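Local coordinates for protein dermonecrotic toxin (Pasteurella multocida, PDB 2EBF) that acts as an osteolytic, mitogenic dermonecrotic toxin, whose C-terminal region, held in this chain, contains a thiol-protease-like catalytic triad, at residues A648-W653 with D703-I708; Q664-A669 with H684-H689; K567-K572 with I715-E720. All coordinates share one frame; numbering follows the deposited sequence.

Interaction 1: residues A648-W653 with D703-I708; sequences ASITWW and DWALEI
Ile-650 reaches from strand 643-656 into the shallow trough formed by Trp-704, Ala-705 and Ile-708 of helix 701-711, and this is the tight heart of the contact. Its CG2 branch sits 3.8 Å from CH2 of Trp-704 and equally near CG2 of Ile-708, while the other branch runs on to the helix backbone, with CD1 3.4 Å from Ala-705 O. That division follows from CG1 lying anti to the strand N (chi1 -178°), which sends the longer arm to the helix turn and leaves CG2 between the indole and Ile-708. Beside it, Ala-648 CB meets CZ3 of Trp-704 at 3.8 Å, and CA of Ser-649 comes up at the edge of the same indole, near its plane.

Toward Trp-652 the fit slackens. Here the indole crosses Ile-708 at about a right angle, and its CZ3 comes no nearer than 4.0 Å to Ile-708 CG2. Leu-706, whose CB is directed away from the strand, is exposed, so this flank of the helix is the solvent side.

The axes approach to 9.2 Å with a crossing angle of -27°, so the helix lies nearly along the strand, packed on one face of the antiparallel sheet of the C3 domain. Pro-717 and Val-719 of the adjoining strand flank Ile-650 on that face. The polar edge of Trp-704 is turned elsewhere, its NE1 donating to Asp-681. Cohesion between these two segments is therefore apolar and rests on shape, with the indole doing double duty: hydrocarbon wall toward the strand, hydrogen-bond donor toward Asp-681.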
# COMPACT_ATOMS: atom_id res chain seq x y z
N ALA A 648 -16.21 2.79 -30.50
CA ALA A 648 -16.29 2.04 -29.25
C ALA A 648 -17.23 0.85 -29.43
O ALA A 648 -18.13 0.89 -30.26
CB ALA A 648 -16.79 2.94 -28.11
N SER A 649 -16.97 -0.20 -28.66
CA SER A 649 -17.82 -1.38 -28.65
C SER A 649 -18.08 -1.80 -27.22
O SER A 649 -17.25 -1.62 -26.33
CB SER A 649 -17.16 -2.51 -29.43
OG SER A 649 -16.86 -2.10 -30.74
N ILE A 650 -19.26 -2.35 -26.99
CA ILE A 650 -19.62 -2.85 -25.67
C ILE A 650 -20.25 -4.22 -25.82
O ILE A 650 -21.03 -4.45 -26.73
CB ILE A 650 -20.55 -1.86 -24.93
CG1 ILE A 650 -20.84 -2.40 -23.52
CG2 ILE A 650 -21.83 -1.58 -25.75
CD1 ILE A 650 -21.50 -1.41 -22.58
N THR A 651 -19.90 -5.13 -24.91
CA THR A 651 -20.41 -6.50 -24.94
C THR A 651 -20.76 -6.93 -23.52
O THR A 651 -20.16 -6.46 -22.57
CB THR A 651 -19.40 -7.46 -25.61
OG1 THR A 651 -19.98 -8.77 -25.70
CG2 THR A 651 -18.08 -7.52 -24.83
N TRP A 652 -21.73 -7.84 -23.39
CA TRP A 652 -22.24 -8.19 -22.07
C TRP A 652 -22.88 -9.57 -22.12
O TRP A 652 -22.97 -10.19 -23.19
CB TRP A 652 -23.25 -7.13 -21.56
CG TRP A 652 -24.51 -7.02 -22.38
CD1 TRP A 652 -25.67 -7.73 -22.22
CD2 TRP A 652 -24.74 -6.13 -23.49
NE1 TRP A 652 -26.60 -7.35 -23.16
CE2 TRP A 652 -26.06 -6.37 -23.95
CE3 TRP A 652 -23.95 -5.17 -24.15
CZ2 TRP A 652 -26.60 -5.69 -25.04
CZ3 TRP A 652 -24.50 -4.48 -25.23
CH2 TRP A 652 -25.82 -4.74 -25.66
N TRP A 653 -23.31 -10.05 -20.96
CA TRP A 653 -23.96 -11.35 -20.87
C TRP A 653 -25.45 -11.17 -20.69
O TRP A 653 -25.91 -10.19 -20.07
CB TRP A 653 -23.41 -12.18 -19.69
CG TRP A 653 -21.93 -12.33 -19.70
CD1 TRP A 653 -21.05 -11.74 -18.85
CD2 TRP A 653 -21.13 -13.11 -20.62
NE1 TRP A 653 -19.77 -12.09 -19.16
CE2 TRP A 653 -19.78 -12.93 -20.25
CE3 TRP A 653 -21.43 -13.94 -21.72
CZ2 TRP A 653 -18.72 -13.56 -20.91
CZ3 TRP A 653 -20.36 -14.57 -22.39
CH2 TRP A 653 -19.02 -14.35 -22.00
N ASP A 703 -20.41 7.79 -21.65
CA ASP A 703 -21.84 7.97 -21.40
C ASP A 703 -22.67 7.10 -22.34
O ASP A 703 -23.68 6.52 -21.93
CB ASP A 703 -22.21 9.44 -21.55
CG ASP A 703 -21.50 10.30 -20.52
OD1 ASP A 703 -21.53 9.95 -19.33
OD2 ASP A 703 -20.87 11.30 -20.91
N TRP A 704 -22.22 6.99 -23.58
CA TRP A 704 -22.82 6.06 -24.53
C TRP A 704 -22.78 4.62 -23.99
O TRP A 704 -23.81 3.96 -23.96
CB TRP A 704 -22.12 6.14 -25.89
CG TRP A 704 -22.52 5.04 -26.87
CD1 TRP A 704 -23.60 5.05 -27.71
CD2 TRP A 704 -21.83 3.80 -27.11
NE1 TRP A 704 -23.64 3.90 -28.44
CE2 TRP A 704 -22.56 3.11 -28.10
CE3 TRP A 704 -20.67 3.21 -26.57
CZ2 TRP A 704 -22.18 1.85 -28.57
CZ3 TRP A 704 -20.29 1.95 -27.04
CH2 TRP A 704 -21.04 1.29 -28.04
N ALA A 705 -21.60 4.16 -23.56
CA ALA A 705 -21.46 2.79 -23.05
C ALA A 705 -22.41 2.55 -21.88
O ALA A 705 -23.10 1.52 -21.84
CB ALA A 705 -20.02 2.51 -22.63
N LEU A 706 -22.45 3.50 -20.95
CA LEU A 706 -23.30 3.39 -19.78
C LEU A 706 -24.78 3.31 -20.19
O LEU A 706 -25.51 2.47 -19.68
CB LEU A 706 -23.05 4.58 -18.83
CG LEU A 706 -23.73 4.59 -17.45
CD1 LEU A 706 -23.07 5.58 -16.49
CD2 LEU A 706 -25.13 5.00 -17.63
N GLU A 707 -25.19 4.18 -21.11
CA GLU A 707 -26.58 4.17 -21.57
C GLU A 707 -26.98 2.83 -22.20
O GLU A 707 -28.03 2.28 -21.88
CB GLU A 707 -26.86 5.31 -22.55
CG GLU A 707 -28.17 5.11 -23.32
CD GLU A 707 -28.78 6.38 -23.87
OE1 GLU A 707 -28.39 7.50 -23.48
OE2 GLU A 707 -29.70 6.24 -24.70
N ILE A 708 -26.12 2.32 -23.08
CA ILE A 708 -26.38 1.05 -23.74
C ILE A 708 -26.45 -0.10 -22.72
O ILE A 708 -27.32 -0.96 -22.81
CB ILE A 708 -25.30 0.76 -24.84
CG1 ILE A 708 -25.33 1.85 -25.94
CG2 ILE A 708 -25.53 -0.60 -25.47
CD1 ILE A 708 -26.68 2.00 -26.68

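Interaction 2: residues Q664-A669 with H684-H689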
# COMPACT_ATOMS: atom_id res chain seq x y z
N GLN A 664 -23.98 -10.55 -25.86
CA GLN A 664 -24.71 -9.59 -26.68
C GLN A 664 -23.78 -8.39 -26.83
O GLN A 664 -23.01 -8.09 -25.92
CB GLN A 664 -26.01 -9.15 -25.97
CG GLN A 664 -27.01 -10.28 -25.65
CD GLN A 664 -27.59 -10.97 -26.89
OE1 GLN A 664 -27.67 -12.20 -26.94
NE2 GLN A 664 -27.99 -10.18 -27.87
N MET A 665 -23.83 -7.71 -27.97
CA MET A 665 -22.91 -6.60 -28.19
C MET A 665 -23.49 -5.45 -29.01
O MET A 665 -24.58 -5.54 -29.61
CB MET A 665 -21.59 -7.10 -28.80
CG MET A 665 -21.62 -7.37 -30.32
SD MET A 665 -22.86 -8.53 -30.93
CE MET A 665 -22.34 -10.04 -30.11
N HIS A 666 -22.76 -4.34 -29.02
CA HIS A 666 -23.14 -3.18 -29.80
C HIS A 666 -21.87 -2.40 -30.09
O HIS A 666 -20.86 -2.57 -29.39
CB HIS A 666 -24.14 -2.30 -29.03
CG HIS A 666 -24.69 -1.15 -29.82
ND1 HIS A 666 -24.98 -1.25 -31.17
CD2 HIS A 666 -25.04 0.10 -29.45
CE1 HIS A 666 -25.47 -0.10 -31.60
NE2 HIS A 666 -25.51 0.74 -30.57
N THR A 667 -21.91 -1.56 -31.11
CA THR A 667 -20.73 -0.82 -31.54
C THR A 667 -21.15 0.51 -32.16
O THR A 667 -22.29 0.67 -32.60
CB THR A 667 -19.87 -1.69 -32.54
OG1 THR A 667 -18.54 -1.16 -32.65
CG2 THR A 667 -20.54 -1.79 -33.91
N THR A 668 -20.24 1.48 -32.16
CA THR A 668 -20.54 2.79 -32.72
C THR A 668 -19.27 3.41 -33.30
O THR A 668 -18.17 3.21 -32.77
CB THR A 668 -21.17 3.73 -31.63
OG1 THR A 668 -21.60 4.97 -32.23
CG2 THR A 668 -20.16 4.04 -30.53
N ALA A 669 -19.44 4.15 -34.40
CA ALA A 669 -18.45 5.12 -34.84
C ALA A 669 -18.47 6.32 -33.91
O ALA A 669 -19.37 6.47 -33.07
CB ALA A 669 -18.76 5.56 -36.26
N HIS A 684 -28.93 2.62 -32.42
CA HIS A 684 -29.27 2.39 -31.01
C HIS A 684 -30.76 2.08 -30.76
O HIS A 684 -31.12 1.57 -29.69
CB HIS A 684 -28.84 3.59 -30.16
CG HIS A 684 -29.86 4.69 -30.10
ND1 HIS A 684 -30.19 5.46 -31.19
CD2 HIS A 684 -30.63 5.13 -29.08
CE1 HIS A 684 -31.11 6.34 -30.85
NE2 HIS A 684 -31.39 6.16 -29.57
N LEU A 685 -31.61 2.39 -31.73
CA LEU A 685 -33.05 2.11 -31.58
C LEU A 685 -33.39 0.63 -31.73
O LEU A 685 -34.54 0.23 -31.54
CB LEU A 685 -33.90 2.97 -32.54
CG LEU A 685 -34.00 4.48 -32.24
CD1 LEU A 685 -35.04 5.12 -33.14
CD2 LEU A 685 -34.32 4.77 -30.76
N GLN A 686 -32.39 -0.20 -32.04
CA GLN A 686 -32.59 -1.64 -31.97
C GLN A 686 -32.80 -2.10 -30.52
O GLN A 686 -33.28 -3.21 -30.27
CB GLN A 686 -31.49 -2.42 -32.73
CG GLN A 686 -30.12 -2.49 -32.11
CD GLN A 686 -29.03 -2.95 -33.10
OE1 GLN A 686 -28.12 -2.19 -33.43
NE2 GLN A 686 -29.13 -4.20 -33.56
N PHE A 687 -32.47 -1.22 -29.58
CA PHE A 687 -32.58 -1.49 -28.15
C PHE A 687 -33.71 -0.66 -27.56
O PHE A 687 -34.04 0.41 -28.06
CB PHE A 687 -31.27 -1.18 -27.42
CG PHE A 687 -30.07 -1.80 -28.07
CD1 PHE A 687 -29.96 -3.18 -28.17
CD2 PHE A 687 -29.06 -1.01 -28.61
CE1 PHE A 687 -28.87 -3.78 -28.80
CE2 PHE A 687 -27.97 -1.59 -29.23
CZ PHE A 687 -27.86 -2.97 -29.32
N VAL A 688 -34.26 -1.17 -26.46
CA VAL A 688 -35.41 -0.54 -25.80
C VAL A 688 -35.14 0.94 -25.49
O VAL A 688 -34.03 1.31 -25.06
CB VAL A 688 -35.85 -1.37 -24.56
CG1 VAL A 688 -34.85 -1.24 -23.41
CG2 VAL A 688 -37.22 -0.97 -24.12
N HIS A 689 -36.14 1.79 -25.72
CA HIS A 689 -35.95 3.24 -25.74
C HIS A 689 -37.25 3.98 -25.47
O HIS A 689 -38.35 3.42 -25.59
CB HIS A 689 -35.42 3.67 -27.11
CG HIS A 689 -36.28 3.23 -28.25
ND1 HIS A 689 -37.37 3.95 -28.69
CD2 HIS A 689 -36.22 2.13 -29.04
CE1 HIS A 689 -37.94 3.32 -29.70
NE2 HIS A 689 -37.26 2.21 -29.93
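His-666, on strand 660-673, and His-684, at the start of a short 3-10 turn, are the nearest pair along the two backbones, with CA atoms 8.4 Å apart, so side chains must span the gap. The turn closes with a bond from Phe-687 N to His-684 O of 3.1 Å and brings Phe-687 up to the strand.

The main meeting is a T-shaped stack. Phe-687 aims its edge at the imidazole of His-666: CE2 stands 3.3 Å above the imidazole plane, over its centre, with the ring planes 75° apart and the centroids separated by 4.7 Å. The His-666 side chain leaves the strand with CG anti to N (chi1 -174°), which carries the imidazole toward the turn. CZ of Phe-687 follows CE2 along the ring, 3.8 Å from His-666 CB. Within the turn, CG of Gln-686 lies over one face of the phenyl ring, 3.5 Å above its plane.

Trp-704 also packs against the imidazole, and His-666 NE2 is hydrogen-bonded to Asp-681 OD2. This His-666–Asp-681 pair is consistent with the thiol-protease-like triad of this region. Arg-711 ties the loop down by bonding Phe-687 O and Val-688 O. The contact is thus aromatic rather than polar: phenyl edge and indole both pack on the imidazole, while Asp-681 takes up its NE2, which should together limit how far the ring can turn.

Interaction 3: residues K567-K572 with I715-E720; sequences KILGLK and INPFVE
Lys-567 O is gripped by two groups of the neighbouring strand: Val-719 N donates to it over 2.7 Å in a nearly straight bond (171° at the hydrogen), and CA of Phe-718 adds a CH...O contact at 3.4 Å. This is the edge of the antiparallel sheet of the C3 domain, where the short strand 567-568 lies outermost and pairs with strand 717-720. Lys-567 and Val-719 form the hydrogen-bonded pair, completed by Lys-567 N to Val-719 O at 2.9 Å; Ile-568 and Phe-718 are the non-hydrogen-bonded pair next to it. Leu-569 N, bonded to Pro-717 O at 3.0 Å, carries the ladder one step further.

The side chains sort onto two faces. On one, with CG anti to its backbone N (chi1 -178°), the Phe-718 ring reaches across to the backbone of Lys-567, and its CD1 touches Ile-568 CG1 at 3.7 Å. On the face that bears Val-719, Leu-569 CG meets CG2 of that valine at 3.9 Å and its CB rests on the Pro-717 ring. Ile-650 and Ala-705 lie under this cluster and join it to the core beneath helix 701-711.

Past Leu-569 the regular pairing gives way. Leu-571 is the centre of an inverse gamma turn, closed by a weak bond between Lys-572 N and Gly-570 O, and across from it the chain bends a corner at Asn-716. The two irregularities still meet: Asn-716 CA points its hydrogen at Gly-570 O, and CD2 of Leu-571 packs by the Asn-716 side-chain amide, whose ND2 is bonded to Thr-738 O and Tyr-41 O. Asn-716 N closes the contact with a bond of 2.9 Å to Lys-572 O, approaching 35° out of the carbonyl plane.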
# COMPACT_ATOMS: atom_id res chain seq x y z
N LYS A 567 -12.10 -1.83 -20.74
CA LYS A 567 -12.71 -1.70 -19.42
C LYS A 567 -13.92 -2.57 -19.09
O LYS A 567 -14.88 -2.60 -19.85
CB LYS A 567 -13.06 -0.23 -19.19
CG LYS A 567 -13.52 0.10 -17.78
CD LYS A 567 -13.98 1.53 -17.65
CE LYS A 567 -14.46 1.82 -16.22
NZ LYS A 567 -13.43 1.41 -15.20
N ILE A 568 -13.86 -3.24 -17.94
CA ILE A 568 -15.05 -3.81 -17.31
C ILE A 568 -15.79 -2.68 -16.61
O ILE A 568 -15.24 -2.05 -15.71
CB ILE A 568 -14.68 -4.90 -16.26
CG1 ILE A 568 -13.96 -6.07 -16.95
CG2 ILE A 568 -15.92 -5.39 -15.50
CD1 ILE A 568 -13.20 -6.99 -15.99
N LEU A 569 -17.02 -2.42 -17.04
CA LEU A 569 -17.79 -1.31 -16.51
C LEU A 569 -18.14 -1.56 -15.06
O LEU A 569 -18.09 -0.65 -14.25
CB LEU A 569 -19.07 -1.09 -17.32
CG LEU A 569 -18.98 -0.29 -18.61
CD1 LEU A 569 -20.39 0.15 -18.97
CD2 LEU A 569 -18.08 0.94 -18.44
N GLY A 570 -18.49 -2.80 -14.76
CA GLY A 570 -18.77 -3.24 -13.39
C GLY A 570 -19.13 -4.72 -13.40
O GLY A 570 -19.67 -5.22 -14.39
N LEU A 571 -18.87 -5.40 -12.29
CA LEU A 571 -19.25 -6.80 -12.13
C LEU A 571 -20.60 -6.85 -11.46
O LEU A 571 -20.74 -7.24 -10.30
CB LEU A 571 -18.19 -7.58 -11.33
CG LEU A 571 -16.83 -7.75 -12.02
CD1 LEU A 571 -15.80 -8.48 -11.14
CD2 LEU A 571 -17.02 -8.46 -13.33
N LYS A 572 -21.61 -6.44 -12.22
CA LYS A 572 -22.99 -6.40 -11.76
C LYS A 572 -23.90 -6.34 -12.98
O LYS A 572 -23.42 -6.24 -14.11
CB LYS A 572 -23.21 -5.18 -10.88
CG LYS A 572 -22.96 -3.85 -11.58
CD LYS A 572 -23.46 -2.70 -10.72
CE LYS A 572 -23.48 -1.41 -11.51
NZ LYS A 572 -23.87 -0.26 -10.65
N ILE A 715 -25.29 -7.57 -18.08
CA ILE A 715 -24.58 -8.24 -17.00
C ILE A 715 -23.08 -8.24 -17.30
O ILE A 715 -22.65 -8.69 -18.38
CB ILE A 715 -25.07 -9.70 -16.79
CG1 ILE A 715 -26.57 -9.76 -16.44
CG2 ILE A 715 -24.24 -10.39 -15.69
CD1 ILE A 715 -27.20 -11.13 -16.74
N ASN A 716 -22.31 -7.73 -16.35
CA ASN A 716 -20.85 -7.67 -16.43
C ASN A 716 -20.33 -7.10 -17.76
O ASN A 716 -19.49 -7.72 -18.42
CB ASN A 716 -20.23 -9.04 -16.10
CG ASN A 716 -20.63 -9.55 -14.72
OD1 ASN A 716 -21.12 -8.79 -13.87
ND2 ASN A 716 -20.43 -10.86 -14.49
N PRO A 717 -20.82 -5.90 -18.14
CA PRO A 717 -20.47 -5.32 -19.43
C PRO A 717 -19.00 -4.94 -19.56
O PRO A 717 -18.35 -4.58 -18.57
CB PRO A 717 -21.38 -4.08 -19.54
CG PRO A 717 -21.78 -3.77 -18.15
CD PRO A 717 -21.72 -5.02 -17.35
N PHE A 718 -18.48 -5.10 -20.77
CA PHE A 718 -17.08 -4.82 -21.09
C PHE A 718 -16.99 -3.91 -22.32
O PHE A 718 -17.65 -4.15 -23.33
CB PHE A 718 -16.38 -6.14 -21.39
CG PHE A 718 -14.94 -6.00 -21.68
CD1 PHE A 718 -14.04 -5.67 -20.67
CD2 PHE A 718 -14.46 -6.26 -22.96
CE1 PHE A 718 -12.67 -5.58 -20.95
CE2 PHE A 718 -13.12 -6.16 -23.25
CZ PHE A 718 -12.22 -5.83 -22.24
N VAL A 719 -16.15 -2.88 -22.23
CA VAL A 719 -16.00 -1.90 -23.30
C VAL A 719 -14.60 -1.99 -23.91
O VAL A 719 -13.60 -2.10 -23.18
CB VAL A 719 -16.28 -0.47 -22.79
CG1 VAL A 719 -16.06 0.60 -23.87
CG2 VAL A 719 -17.73 -0.37 -22.28
N GLU A 720 -14.53 -2.00 -25.23
CA GLU A 720 -13.27 -1.76 -25.93
C GLU A 720 -13.43 -0.50 -26.77
O GLU A 720 -14.44 -0.34 -27.46
CB GLU A 720 -12.87 -2.93 -26.82
CG GLU A 720 -12.26 -4.10 -26.05
CD GLU A 720 -11.79 -5.22 -26.98
OE1 GLU A 720 -11.61 -6.37 -26.49
OE2 GLU A 720 -11.58 -4.96 -28.18

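How the interactions relate
Strand 643-656 ties the three together, lying in the sheet between the strands of interactions 2 and 3; interaction 1 has its centre about 8 Å from each of theirs, which are themselves about 16 Å apart. Toward interaction 2, Ser-649 OG and Thr-667 OG1 are 2.7 Å apart, a probable hydrogen bond; toward interaction 3, Thr-651 O probably accepts from Phe-718 N at 2.8 Å. The helix of interaction 1 meets the probable triad histidine of interaction 2 directly, Trp-704 CZ2 packing 3.5 Å from His-666 CD2, with Asp-681 shared between them. The bound phosphonate, at Gly-624 to Ser-628, lies about 7 Å from the Gln-686 side chain and about 14 Å from that of Ser-649.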